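Side-chain contacts in shikimate kinase (Aquifex aeolicus, PDB 2PT5), which probably phosphorylates the 3-hydroxyl group of shikimate with ATP and magnesium, a step on the pathway to chorismate and the aromatic amino acids: residues 37-42 / 52-57; 58-63 / 87-92; 110-115 / 119-124. All blocks are in the same frame, centred on the assembly; numbering follows the deposited sequence.

In the fold
Contacts 1 and 2 share helix 52-66. Its first part meets the end of helix 31-39 at the surface in contact 1, and the following turns lie against helix 84-91 in contact 2, whose inner residues, Leu63 and Met90, rest on strand 2-6 of the parallel sheet. The two touch each other, notably through a salt bridge between Arg38 and Glu61. Contact 3 lies across the chain's centre from contact 2, within the surface loop joining helices 103-109 and 127-137. Chemistry follows place: one short phenol-carboxylate bond in contact 1, purely apolar and aromatic packing in the partly buried contact 2, and a loose charge pairing in contact 3.

Contact 1: 37-42 / 52-57; sequences KREGLS and EAYFRK
Glu39 and Tyr54 meet from opposite directions and join the end of helix 31-39 to the first part of helix 52-66. These helices, with helix 43-49, belong to the helical insert between strands 28-30 and 72-75, which in shikimate kinases forms the shikimate-binding domain. The phenol is the donor: Tyr54 OH lies 2.7 Å from Glu39 OE1, on the syn side of that oxygen and 25° out of the carboxylate plane. OE1 sits at the edge of the ring and in its plane, also 3.4 Å from Tyr54 CE1, while the carboxylate itself is turned steeply against the ring. The tyrosine reaches this point with CG trans to its own backbone N (chi1 171°). The glutamate chain folds at chi2 (-67°), bringing its carboxylate round to the hydroxyl. With an alanine in place of Glu39, the Tyr54 hydroxyl would probably be left without this acceptor and the ring without its tie to helix 31-39. OE2 lies against the Leu58 side chain, one turn further along helix 52-66. Next to Glu39, Gly40 leaves the helix with positive phi, and the chain then runs to Ser42, the N-cap of helix 43-49. On helix 52-66, Arg56, a probable substrate-binding residue, forms a salt bridge of charges alone with Glu52: OE2 stands above the guanidinium plane near its rim, 3.3 Å from Arg56 NH1, with no N-H pointing at it.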
ATOM      1  N   LYS A  37      16.157   0.476   0.203  1.00 45.29           N
ATOM      2  CA  LYS A  37      17.296  -0.153  -0.457  1.00 46.45           C
ATOM      3  C   LYS A  37      18.040   0.827  -1.366  1.00 49.33           C
ATOM      4  O   LYS A  37      19.271   0.795  -1.446  1.00 49.65           O
ATOM      5  CB  LYS A  37      16.838  -1.381  -1.246  1.00 47.12           C
ATOM      6  CG  LYS A  37      16.190  -2.450  -0.369  1.00 49.79           C
ATOM      7  CD  LYS A  37      16.053  -3.800  -1.079  1.00 50.94           C
ATOM      8  CE  LYS A  37      15.230  -3.712  -2.354  1.00 51.72           C
ATOM      9  NZ  LYS A  37      15.115  -5.040  -3.021  1.00 53.58           N
ATOM     10  N   ARG A  38      17.305   1.711  -2.036  1.00 51.05           N
ATOM     11  CA  ARG A  38      17.936   2.698  -2.909  1.00 53.01           C
ATOM     12  C   ARG A  38      18.743   3.732  -2.122  1.00 59.10           C
ATOM     13  O   ARG A  38      19.879   4.041  -2.479  1.00 61.15           O
ATOM     14  CB  ARG A  38      16.895   3.428  -3.758  1.00 47.19           C
ATOM     15  CG  ARG A  38      17.501   4.547  -4.594  1.00 49.62           C
ATOM     16  CD  ARG A  38      16.486   5.214  -5.499  1.00 47.65           C
ATOM     17  NE  ARG A  38      15.895   4.274  -6.447  1.00 48.80           N
ATOM     18  CZ  ARG A  38      15.042   4.625  -7.407  1.00 53.60           C
ATOM     19  NH1 ARG A  38      14.689   5.899  -7.542  1.00 50.76           N
ATOM     20  NH2 ARG A  38      14.538   3.707  -8.228  1.00 46.89           N
ATOM     21  N   GLU A  39      18.153   4.270  -1.056  1.00 61.05           N
ATOM     22  CA  GLU A  39      18.820   5.272  -0.227  1.00 62.51           C
ATOM     23  C   GLU A  39      19.829   4.637   0.722  1.00 64.52           C
ATOM     24  O   GLU A  39      20.716   5.313   1.242  1.00 66.20           O
ATOM     25  CB  GLU A  39      17.792   6.044   0.603  1.00 67.43           C
ATOM     26  CG  GLU A  39      16.715   6.743  -0.204  1.00 71.45           C
ATOM     27  CD  GLU A  39      17.256   7.875  -1.053  1.00 74.22           C
ATOM     28  OE1 GLU A  39      17.846   8.816  -0.480  1.00 72.06           O
ATOM     29  OE2 GLU A  39      17.085   7.825  -2.294  1.00 75.85           O
ATOM     30  N   GLY A  40      19.685   3.337   0.950  1.00 68.58           N
ATOM     31  CA  GLY A  40      20.582   2.643   1.856  1.00 67.95           C
ATOM     32  C   GLY A  40      20.285   3.061   3.282  1.00 68.08           C
ATOM     33  O   GLY A  40      21.039   2.755   4.205  1.00 69.43           O
ATOM     34  N   LEU A  41      19.174   3.769   3.457  1.00 65.96           N
ATOM     35  CA  LEU A  41      18.763   4.243   4.771  1.00 65.54           C
ATOM     36  C   LEU A  41      17.349   3.790   5.085  1.00 66.11           C
ATOM     37  O   LEU A  41      16.525   3.619   4.183  1.00 63.57           O
ATOM     38  CB  LEU A  41      18.820   5.771   4.822  1.00 66.42           C
ATOM     39  CG  LEU A  41      20.181   6.418   4.554  1.00 65.52           C
ATOM     40  CD1 LEU A  41      20.025   7.922   4.464  1.00 61.18           C
ATOM     41  CD2 LEU A  41      21.152   6.044   5.662  1.00 65.36           C
ATOM     42  N   SER A  42      17.072   3.594   6.371  1.00 67.26           N
ATOM     43  CA  SER A  42      15.745   3.181   6.813  1.00 66.28           C
ATOM     44  C   SER A  42      14.843   4.385   6.615  1.00 66.07           C
ATOM     45  O   SER A  42      15.327   5.513   6.497  1.00 66.18           O
ATOM     46  CB  SER A  42      15.761   2.798   8.293  1.00 68.30           C
ATOM     47  OG  SER A  42      16.058   3.924   9.108  1.00 69.64           O
ATOM     48  N   GLU A  52      11.197  15.151   4.996  1.00 81.01           N
ATOM     49  CA  GLU A  52      10.143  14.224   4.605  1.00 80.43           C
ATOM     50  C   GLU A  52       9.688  14.517   3.186  1.00 78.94           C
ATOM     51  O   GLU A  52       9.346  13.605   2.433  1.00 80.89           O
ATOM     52  CB  GLU A  52       8.949  14.318   5.556  1.00 84.77           C
ATOM     53  CG  GLU A  52       8.306  15.687   5.638  1.00 92.47           C
ATOM     54  CD  GLU A  52       6.791  15.613   5.591  1.00 96.83           C
ATOM     55  OE1 GLU A  52       6.227  14.667   6.183  1.00 98.63           O
ATOM     56  OE2 GLU A  52       6.167  16.501   4.968  1.00 98.96           O
ATOM     57  N   ALA A  53       9.674  15.795   2.822  1.00 76.81           N
ATOM     58  CA  ALA A  53       9.277  16.184   1.477  1.00 73.32           C
ATOM     59  C   ALA A  53      10.128  15.372   0.504  1.00 71.13           C
ATOM     60  O   ALA A  53       9.648  14.902  -0.528  1.00 71.22           O
ATOM     61  CB  ALA A  53       9.516  17.672   1.271  1.00 72.70           C
ATOM     62  N   TYR A  54      11.398  15.205   0.857  1.00 67.09           N
ATOM     63  CA  TYR A  54      12.338  14.450   0.043  1.00 66.22           C
ATOM     64  C   TYR A  54      11.941  12.976  -0.022  1.00 64.93           C
ATOM     65  O   TYR A  54      12.207  12.299  -1.016  1.00 64.09           O
ATOM     66  CB  TYR A  54      13.750  14.605   0.614  1.00 66.12           C
ATOM     67  CG  TYR A  54      14.797  13.708  -0.010  1.00 65.00           C
ATOM     68  CD1 TYR A  54      14.982  12.403   0.444  1.00 64.34           C
ATOM     69  CD2 TYR A  54      15.620  14.173  -1.038  1.00 61.27           C
ATOM     70  CE1 TYR A  54      15.964  11.581  -0.103  1.00 65.39           C
ATOM     71  CE2 TYR A  54      16.605  13.360  -1.594  1.00 62.88           C
ATOM     72  CZ  TYR A  54      16.772  12.065  -1.118  1.00 64.11           C
ATOM     73  OH  TYR A  54      17.757  11.253  -1.632  1.00 59.80           O
ATOM     74  N   PHE A  55      11.304  12.487   1.040  1.00 62.19           N
ATOM     75  CA  PHE A  55      10.862  11.098   1.096  1.00 58.62           C
ATOM     76  C   PHE A  55       9.536  10.924   0.356  1.00 56.95           C
ATOM     77  O   PHE A  55       9.347   9.948  -0.376  1.00 54.54           O
ATOM     78  CB  PHE A  55      10.720  10.640   2.556  1.00 57.49           C
ATOM     79  CG  PHE A  55      10.010   9.323   2.713  1.00 54.20           C
ATOM     80  CD1 PHE A  55       8.629   9.278   2.881  1.00 53.99           C
ATOM     81  CD2 PHE A  55      10.717   8.124   2.659  1.00 54.42           C
ATOM     82  CE1 PHE A  55       7.956   8.056   2.994  1.00 52.79           C
ATOM     83  CE2 PHE A  55      10.058   6.897   2.768  1.00 54.19           C
ATOM     84  CZ  PHE A  55       8.673   6.865   2.937  1.00 52.58           C
ATOM     85  N   ARG A  56       8.622  11.868   0.553  1.00 51.60           N
ATOM     86  CA  ARG A  56       7.324  11.820  -0.103  1.00 54.53           C
ATOM     87  C   ARG A  56       7.486  11.923  -1.613  1.00 57.57           C
ATOM     88  O   ARG A  56       6.687  11.374  -2.372  1.00 59.68           O
ATOM     89  CB  ARG A  56       6.435  12.963   0.387  1.00 60.03           C
ATOM     90  CG  ARG A  56       5.842  12.771   1.777  1.00 66.88           C
ATOM     91  CD  ARG A  56       5.049  14.009   2.190  1.00 75.78           C
ATOM     92  NE  ARG A  56       4.154  13.760   3.317  1.00 83.51           N
ATOM     93  CZ  ARG A  56       3.371  14.684   3.867  1.00 85.72           C
ATOM     94  NH1 ARG A  56       3.374  15.922   3.396  1.00 88.28           N
ATOM     95  NH2 ARG A  56       2.578  14.366   4.881  1.00 87.80           N
ATOM     96  N   LYS A  57       8.518  12.637  -2.052  1.00 57.49           N
ATOM     97  CA  LYS A  57       8.759  12.792  -3.480  1.00 56.36           C
ATOM     98  C   LYS A  57       9.542  11.590  -3.988  1.00 52.60           C
ATOM     99  O   LYS A  57       9.373  11.162  -5.124  1.00 53.98           O
ATOM    100  CB  LYS A  57       9.525  14.094  -3.756  1.00 59.41           C
ATOM    101  CG  LYS A  57       9.629  14.454  -5.237  1.00 64.82           C
ATOM    102  CD  LYS A  57      10.096  15.898  -5.449  1.00 68.79           C
ATOM    103  CE  LYS A  57       8.990  16.912  -5.172  1.00 68.72           C
ATOM    104  NZ  LYS A  57       7.899  16.862  -6.187  1.00 70.83           N
TER

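Contact 2: 58-63 / 87-92; sequences LEFEVL and LNFMKS
The helical segments that carry Leu63 and Met90 run almost exactly parallel, their axes 1° from alignment. They come within 11.5 Å of each other. Leu63 and Met90 have the nearest CA atoms, 8.7 Å apart. Helix 52-66 leads into strand 72-75, and helix 84-91 lies on the connection from that strand to strand 95-100, so the two helices pack side by side on the parallel sheet of this P-loop kinase. Leu63 CD2 touches the terminal CE of Met90, a selenomethionine whose bend at chi3 (-118°) brings it there, at 3.8 Å, the two chains crossing at about a right angle. Both also rest on Tyr4 of strand 2-6. Leu63 CD2 lies 4.3 Å from Phe89 CD2 as well, joining this pair to the aromatic one. Nearer the surface, Phe60, which also makes a cation-pi contact with Lys64, turns its edge toward the face of Phe89 in an offset edge-to-face pair, with centroids 5.9 Å apart and planes at 87°. The offset carries Phe60 CZ to 4.0 Å from Phe89 CB. Across the helix pair every partner is carbon, so cohesion rests on dispersion, the weak electrostatics of the ring edge and the exclusion of water.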
ATOM      1  N   LEU A  58      10.384  11.034  -3.125  1.00 51.26           N
ATOM      2  CA  LEU A  58      11.195   9.878  -3.477  1.00 48.19           C
ATOM      3  C   LEU A  58      10.327   8.642  -3.746  1.00 49.22           C
ATOM      4  O   LEU A  58      10.502   7.953  -4.760  1.00 46.19           O
ATOM      5  CB  LEU A  58      12.174   9.565  -2.343  1.00 54.54           C
ATOM      6  CG  LEU A  58      13.514   8.905  -2.681  1.00 58.34           C
ATOM      7  CD1 LEU A  58      14.108   8.339  -1.403  1.00 59.73           C
ATOM      8  CD2 LEU A  58      13.337   7.800  -3.711  1.00 61.46           C
ATOM      9  N   GLU A  59       9.393   8.354  -2.843  1.00 47.13           N
ATOM     10  CA  GLU A  59       8.550   7.181  -3.012  1.00 47.97           C
ATOM     11  C   GLU A  59       7.677   7.307  -4.262  1.00 47.48           C
ATOM     12  O   GLU A  59       7.352   6.307  -4.906  1.00 39.98           O
ATOM     13  CB  GLU A  59       7.697   6.932  -1.756  1.00 47.89           C
ATOM     14  CG  GLU A  59       6.625   7.966  -1.469  1.00 54.91           C
ATOM     15  CD  GLU A  59       5.921   7.720  -0.137  1.00 61.13           C
ATOM     16  OE1 GLU A  59       4.957   8.458   0.168  1.00 63.11           O
ATOM     17  OE2 GLU A  59       6.329   6.796   0.606  1.00 55.17           O
ATOM     18  N   PHE A  60       7.309   8.531  -4.625  1.00 47.23           N
ATOM     19  CA  PHE A  60       6.501   8.691  -5.823  1.00 47.43           C
ATOM     20  C   PHE A  60       7.396   8.413  -7.035  1.00 47.88           C
ATOM     21  O   PHE A  60       6.973   7.777  -8.002  1.00 46.17           O
ATOM     22  CB  PHE A  60       5.907  10.096  -5.904  1.00 47.90           C
ATOM     23  CG  PHE A  60       4.801  10.224  -6.914  1.00 45.66           C
ATOM     24  CD1 PHE A  60       4.333   9.108  -7.605  1.00 44.71           C
ATOM     25  CD2 PHE A  60       4.227  11.459  -7.177  1.00 50.05           C
ATOM     26  CE1 PHE A  60       3.319   9.218  -8.543  1.00 37.52           C
ATOM     27  CE2 PHE A  60       3.206  11.580  -8.116  1.00 48.05           C
ATOM     28  CZ  PHE A  60       2.754  10.454  -8.800  1.00 46.59           C
ATOM     29  N   GLU A  61       8.642   8.875  -6.971  1.00 48.58           N
ATOM     30  CA  GLU A  61       9.596   8.643  -8.052  1.00 50.05           C
ATOM     31  C   GLU A  61       9.790   7.143  -8.215  1.00 47.01           C
ATOM     32  O   GLU A  61       9.771   6.614  -9.332  1.00 43.85           O
ATOM     33  CB  GLU A  61      10.952   9.279  -7.730  1.00 59.77           C
ATOM     34  CG  GLU A  61      12.077   8.806  -8.655  1.00 74.07           C
ATOM     35  CD  GLU A  61      13.465   9.240  -8.200  1.00 81.90           C
ATOM     36  OE1 GLU A  61      14.455   8.778  -8.808  1.00 83.86           O
ATOM     37  OE2 GLU A  61      13.567  10.039  -7.242  1.00 86.81           O
ATOM     38  N   VAL A  62       9.981   6.464  -7.088  1.00 41.28           N
ATOM     39  CA  VAL A  62      10.189   5.027  -7.092  1.00 39.49           C
ATOM     40  C   VAL A  62       8.974   4.314  -7.677  1.00 39.02           C
ATOM     41  O   VAL A  62       9.111   3.314  -8.384  1.00 35.06           O
ATOM     42  CB  VAL A  62      10.461   4.503  -5.663  1.00 38.06           C
ATOM     43  CG1 VAL A  62      10.572   2.999  -5.671  1.00 29.79           C
ATOM     44  CG2 VAL A  62      11.747   5.125  -5.123  1.00 43.20           C
ATOM     45  N   LEU A  63       7.787   4.836  -7.377  1.00 36.39           N
ATOM     46  CA  LEU A  63       6.561   4.242  -7.877  1.00 37.40           C
ATOM     47  C   LEU A  63       6.566   4.281  -9.395  1.00 40.10           C
ATOM     48  O   LEU A  63       6.304   3.267 -10.050  1.00 39.33           O
ATOM     49  CB  LEU A  63       5.341   5.001  -7.354  1.00 34.49           C
ATOM     50  CG  LEU A  63       3.997   4.546  -7.919  1.00 36.42           C
ATOM     51  CD1 LEU A  63       3.739   3.094  -7.519  1.00 37.38           C
ATOM     52  CD2 LEU A  63       2.881   5.464  -7.392  1.00 41.59           C
ATOM     53  N   LEU A  87      -2.248   8.144  -6.742  1.00 37.65           N
ATOM     54  CA  LEU A  87      -3.338   7.209  -6.987  1.00 39.00           C
ATOM     55  C   LEU A  87      -3.852   7.353  -8.418  1.00 41.77           C
ATOM     56  O   LEU A  87      -4.129   6.355  -9.086  1.00 36.45           O
ATOM     57  CB  LEU A  87      -4.471   7.429  -5.976  1.00 36.69           C
ATOM     58  CG  LEU A  87      -5.636   6.427  -5.948  1.00 38.96           C
ATOM     59  CD1 LEU A  87      -5.128   4.989  -5.810  1.00 36.55           C
ATOM     60  CD2 LEU A  87      -6.547   6.773  -4.785  1.00 40.54           C
ATOM     61  N   ASN A  88      -3.975   8.592  -8.893  1.00 42.22           N
ATOM     62  CA  ASN A  88      -4.446   8.814 -10.257  1.00 41.32           C
ATOM     63  C   ASN A  88      -3.407   8.314 -11.249  1.00 39.80           C
ATOM     64  O   ASN A  88      -3.751   7.812 -12.318  1.00 40.74           O
ATOM     65  CB  ASN A  88      -4.753  10.290 -10.493  1.00 46.86           C
ATOM     66  CG  ASN A  88      -6.096  10.689  -9.925  1.00 52.33           C
ATOM     67  OD1 ASN A  88      -7.110  10.040 -10.197  1.00 56.92           O
ATOM     68  ND2 ASN A  88      -6.118  11.757  -9.136  1.00 52.38           N
ATOM     69  N   PHE A  89      -2.133   8.443 -10.890  1.00 39.99           N
ATOM     70  CA  PHE A  89      -1.067   7.940 -11.748  1.00 37.25           C
ATOM     71  C   PHE A  89      -1.256   6.421 -11.850  1.00 37.85           C
ATOM     72  O   PHE A  89      -1.232   5.850 -12.937  1.00 40.13           O
ATOM     73  CB  PHE A  89       0.305   8.238 -11.141  1.00 40.11           C
ATOM     74  CG  PHE A  89       1.450   7.580 -11.871  1.00 44.97           C
ATOM     75  CD1 PHE A  89       2.085   8.224 -12.929  1.00 45.02           C
ATOM     76  CD2 PHE A  89       1.884   6.309 -11.506  1.00 43.90           C
ATOM     77  CE1 PHE A  89       3.138   7.613 -13.612  1.00 47.10           C
ATOM     78  CE2 PHE A  89       2.939   5.687 -12.185  1.00 49.03           C
ATOM     79  CZ  PHE A  89       3.566   6.342 -13.239  1.00 45.64           C
HETATM   80  N   MSE A  90      -1.461   5.770 -10.707  1.00 37.60           N
HETATM   81  CA  MSE A  90      -1.636   4.321 -10.680  1.00 35.83           C
HETATM   82  C   MSE A  90      -2.757   3.824 -11.585  1.00 39.60           C
HETATM   83  O   MSE A  90      -2.587   2.835 -12.293  1.00 39.58           O
HETATM   84  CB  MSE A  90      -1.874   3.846  -9.246  1.00 35.90           C
HETATM   85  CG  MSE A  90      -0.603   3.799  -8.396  1.00 37.06           C
HETATM   86 SE   MSE A  90      -0.987   3.271  -6.580  1.00 48.09          SE
HETATM   87  CE  MSE A  90      -0.397   4.873  -5.638  1.00 32.34           C
ATOM     88  N   LYS A  91      -3.897   4.511 -11.561  1.00 40.82           N
ATOM     89  CA  LYS A  91      -5.034   4.134 -12.387  1.00 42.20           C
ATOM     90  C   LYS A  91      -4.733   4.248 -13.882  1.00 44.43           C
ATOM     91  O   LYS A  91      -5.301   3.512 -14.694  1.00 45.83           O
ATOM     92  CB  LYS A  91      -6.249   4.992 -12.033  1.00 42.19           C
ATOM     93  CG  LYS A  91      -6.731   4.811 -10.604  1.00 39.83           C
ATOM     94  CD  LYS A  91      -8.033   5.549 -10.353  1.00 43.81           C
ATOM     95  CE  LYS A  91      -8.594   5.227  -8.976  1.00 36.12           C
ATOM     96  NZ  LYS A  91      -9.933   5.832  -8.786  1.00 42.49           N
ATOM     97  N   SER A  92      -3.837   5.158 -14.248  1.00 41.71           N
ATOM     98  CA  SER A  92      -3.488   5.332 -15.654  1.00 49.88           C
ATOM     99  C   SER A  92      -2.495   4.276 -16.126  1.00 49.74           C
ATOM    100  O   SER A  92      -2.132   4.243 -17.300  1.00 52.31           O
ATOM    101  CB  SER A  92      -2.891   6.720 -15.897  1.00 48.35           C
ATOM    102  OG  SER A  92      -1.633   6.867 -15.257  1.00 51.62           O
TER

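Contact 3: 110-115 / 119-124; sequences CKDSKE and LKRPLD
Asp112 and Arg121 form an ion pair in which no N-H is aimed at the carboxylate. Asp112 OD2 comes nearest to a carbon, Arg121 CD at 3.5 Å, and stands 3.7 Å from NE, well out of the guanidinium plane, so the salt bridge is long and rests on charge alone. The two side chains cross at about a right angle, and their flat groups are tilted 53° to each other. Arg121 curls back through successive bends at chi2 and chi3 (-60° and -55°), which presents the side of its aliphatic chain to the oxygen. Pro122 CD lies above one face of its guanidinium, toward the rim. Both residues belong to the loop between helices 103-109 and 127-137, which corresponds to the LID of shikimate kinases, the mobile flap over the nucleotide site. The carboxylate is held from its own side by an Asx turn: Lys114 N donates to Asp112 OD1 at 2.7 Å, from above the carboxylate plane and with a bent N-H...O angle. A type I beta turn closes over the same residues, Glu115 N bonding to Asp112 O at 2.9 Å. OD2 has a second cationic partner in Arg116, a probable ATP ligand whose NE forms a salt bridge with it, so two arginines share this one carboxylate oxygen. At the start of the loop, a disulfide links Cys110 SG to Cys10 SG of the P-loop.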
ATOM      1  N   CYS A 110      -1.698  -2.231  13.542  1.00 40.82           N
ATOM      2  CA  CYS A 110      -0.772  -1.170  13.148  1.00 40.44           C
ATOM      3  C   CYS A 110       0.054  -0.539  14.278  1.00 41.93           C
ATOM      4  O   CYS A 110      -0.231  -0.712  15.465  1.00 36.03           O
ATOM      5  CB  CYS A 110      -1.537  -0.071  12.396  1.00 41.78           C
ATOM      6  SG  CYS A 110      -1.799  -0.309  10.594  1.00 48.49           S
ATOM      7  N   LYS A 111       1.084   0.201  13.881  1.00 41.57           N
ATOM      8  CA  LYS A 111       1.975   0.881  14.814  1.00 39.68           C
ATOM      9  C   LYS A 111       2.349   2.232  14.220  1.00 38.33           C
ATOM     10  O   LYS A 111       2.233   2.425  13.010  1.00 38.01           O
ATOM     11  CB  LYS A 111       3.227   0.032  15.033  1.00 39.75           C
ATOM     12  CG  LYS A 111       2.938  -1.273  15.757  1.00 47.16           C
ATOM     13  CD  LYS A 111       3.860  -2.397  15.310  1.00 54.62           C
ATOM     14  CE  LYS A 111       3.509  -2.862  13.902  1.00 60.83           C
ATOM     15  NZ  LYS A 111       4.340  -4.023  13.469  1.00 64.52           N
ATOM     16  N   ASP A 112       2.775   3.174  15.063  1.00 40.09           N
ATOM     17  CA  ASP A 112       3.166   4.492  14.571  1.00 35.06           C
ATOM     18  C   ASP A 112       4.596   4.454  14.051  1.00 39.95           C
ATOM     19  O   ASP A 112       5.214   3.391  14.011  1.00 37.35           O
ATOM     20  CB  ASP A 112       3.034   5.561  15.662  1.00 36.14           C
ATOM     21  CG  ASP A 112       3.964   5.331  16.836  1.00 40.47           C
ATOM     22  OD1 ASP A 112       4.937   4.554  16.707  1.00 37.94           O
ATOM     23  OD2 ASP A 112       3.723   5.946  17.895  1.00 35.75           O
ATOM     24  N   SER A 113       5.120   5.617  13.669  1.00 38.81           N
ATOM     25  CA  SER A 113       6.461   5.703  13.122  1.00 43.34           C
ATOM     26  C   SER A 113       7.548   5.291  14.108  1.00 44.82           C
ATOM     27  O   SER A 113       8.672   4.993  13.706  1.00 46.59           O
ATOM     28  CB  SER A 113       6.728   7.122  12.612  1.00 45.83           C
ATOM     29  OG  SER A 113       6.761   8.053  13.679  1.00 48.97           O
ATOM     30  N   LYS A 114       7.215   5.262  15.395  1.00 45.58           N
ATOM     31  CA  LYS A 114       8.189   4.878  16.416  1.00 43.67           C
ATOM     32  C   LYS A 114       8.012   3.415  16.785  1.00 38.18           C
ATOM     33  O   LYS A 114       8.578   2.942  17.769  1.00 38.80           O
ATOM     34  CB  LYS A 114       8.024   5.739  17.674  1.00 44.08           C
ATOM     35  CG  LYS A 114       7.827   7.230  17.411  1.00 44.78           C
ATOM     36  CD  LYS A 114       9.057   7.879  16.801  1.00 49.02           C
ATOM     37  CE  LYS A 114       8.788   9.340  16.445  1.00 43.82           C
ATOM     38  NZ  LYS A 114       9.925   9.952  15.693  1.00 49.33           N
ATOM     39  N   GLU A 115       7.214   2.703  15.996  1.00 37.86           N
ATOM     40  CA  GLU A 115       6.958   1.284  16.228  1.00 45.48           C
ATOM     41  C   GLU A 115       6.163   1.004  17.504  1.00 43.29           C
ATOM     42  O   GLU A 115       6.233  -0.083  18.068  1.00 42.72           O
ATOM     43  CB  GLU A 115       8.280   0.509  16.255  1.00 53.88           C
ATOM     44  CG  GLU A 115       8.958   0.399  14.895  1.00 71.08           C
ATOM     45  CD  GLU A 115      10.337  -0.234  14.977  1.00 82.08           C
ATOM     46  OE1 GLU A 115      10.463  -1.317  15.588  1.00 88.34           O
ATOM     47  OE2 GLU A 115      11.294   0.351  14.424  1.00 87.72           O
ATOM     48  N   LEU A 119      -2.752   0.855  19.629  1.00 40.15           N
ATOM     49  CA  LEU A 119      -3.741   0.604  20.668  1.00 45.93           C
ATOM     50  C   LEU A 119      -3.363   1.291  21.985  1.00 43.87           C
ATOM     51  O   LEU A 119      -4.189   1.415  22.886  1.00 47.17           O
ATOM     52  CB  LEU A 119      -3.911  -0.906  20.874  1.00 48.08           C
ATOM     53  CG  LEU A 119      -5.203  -1.387  21.541  1.00 52.54           C
ATOM     54  CD1 LEU A 119      -6.395  -0.587  21.033  1.00 51.55           C
ATOM     55  CD2 LEU A 119      -5.395  -2.870  21.248  1.00 53.98           C
ATOM     56  N   LYS A 120      -2.119   1.754  22.089  1.00 44.34           N
ATOM     57  CA  LYS A 120      -1.669   2.426  23.307  1.00 46.57           C
ATOM     58  C   LYS A 120      -1.416   3.919  23.117  1.00 44.38           C
ATOM     59  O   LYS A 120      -1.067   4.614  24.064  1.00 50.06           O
ATOM     60  CB  LYS A 120      -0.402   1.762  23.846  1.00 52.80           C
ATOM     61  CG  LYS A 120      -0.557   0.282  24.162  1.00 62.14           C
ATOM     62  CD  LYS A 120      -1.704   0.018  25.119  1.00 66.66           C
ATOM     63  CE  LYS A 120      -1.781  -1.459  25.468  1.00 76.49           C
ATOM     64  NZ  LYS A 120      -1.835  -2.319  24.251  1.00 77.52           N
ATOM     65  N   ARG A 121      -1.577   4.405  21.890  1.00 40.46           N
ATOM     66  CA  ARG A 121      -1.395   5.824  21.596  1.00 35.13           C
ATOM     67  C   ARG A 121      -2.745   6.540  21.799  1.00 37.47           C
ATOM     68  O   ARG A 121      -3.802   5.918  21.737  1.00 31.06           O
ATOM     69  CB  ARG A 121      -0.932   6.015  20.147  1.00 28.54           C
ATOM     70  CG  ARG A 121       0.412   5.374  19.806  1.00 35.46           C
ATOM     71  CD  ARG A 121       1.529   5.943  20.673  1.00 32.80           C
ATOM     72  NE  ARG A 121       1.597   7.403  20.580  1.00 24.78           N
ATOM     73  CZ  ARG A 121       2.085   8.193  21.532  1.00 28.15           C
ATOM     74  NH1 ARG A 121       2.553   7.669  22.657  1.00 24.69           N
ATOM     75  NH2 ARG A 121       2.082   9.515  21.370  1.00 26.30           N
ATOM     76  N   PRO A 122      -2.726   7.857  22.050  1.00 40.89           N
ATOM     77  CA  PRO A 122      -4.005   8.549  22.238  1.00 38.74           C
ATOM     78  C   PRO A 122      -4.832   8.387  20.961  1.00 38.07           C
ATOM     79  O   PRO A 122      -4.288   8.438  19.868  1.00 31.58           O
ATOM     80  CB  PRO A 122      -3.579   9.993  22.482  1.00 43.86           C
ATOM     81  CG  PRO A 122      -2.228   9.836  23.137  1.00 42.49           C
ATOM     82  CD  PRO A 122      -1.593   8.774  22.272  1.00 42.91           C
ATOM     83  N   LEU A 123      -6.135   8.182  21.115  1.00 33.96           N
ATOM     84  CA  LEU A 123      -7.042   7.984  19.987  1.00 37.04           C
ATOM     85  C   LEU A 123      -7.107   9.119  18.956  1.00 38.71           C
ATOM     86  O   LEU A 123      -7.046   8.872  17.750  1.00 33.30           O
ATOM     87  CB  LEU A 123      -8.460   7.720  20.507  1.00 30.43           C
ATOM     88  CG  LEU A 123      -9.571   7.622  19.454  1.00 37.77           C
ATOM     89  CD1 LEU A 123      -9.442   6.307  18.682  1.00 36.52           C
ATOM     90  CD2 LEU A 123     -10.931   7.696  20.140  1.00 40.33           C
ATOM     91  N   ASP A 124      -7.253  10.352  19.433  1.00 43.05           N
ATOM     92  CA  ASP A 124      -7.368  11.516  18.554  1.00 49.65           C
ATOM     93  C   ASP A 124      -6.121  11.743  17.706  1.00 51.69           C
ATOM     94  O   ASP A 124      -6.164  12.414  16.676  1.00 51.88           O
ATOM     95  CB  ASP A 124      -7.669  12.755  19.396  1.00 59.24           C
ATOM     96  CG  ASP A 124      -8.901  12.571  20.272  1.00 66.99           C
ATOM     97  OD1 ASP A 124     -10.008  12.390  19.718  1.00 70.15           O
ATOM     98  OD2 ASP A 124      -8.759  12.592  21.515  1.00 71.52           O
TER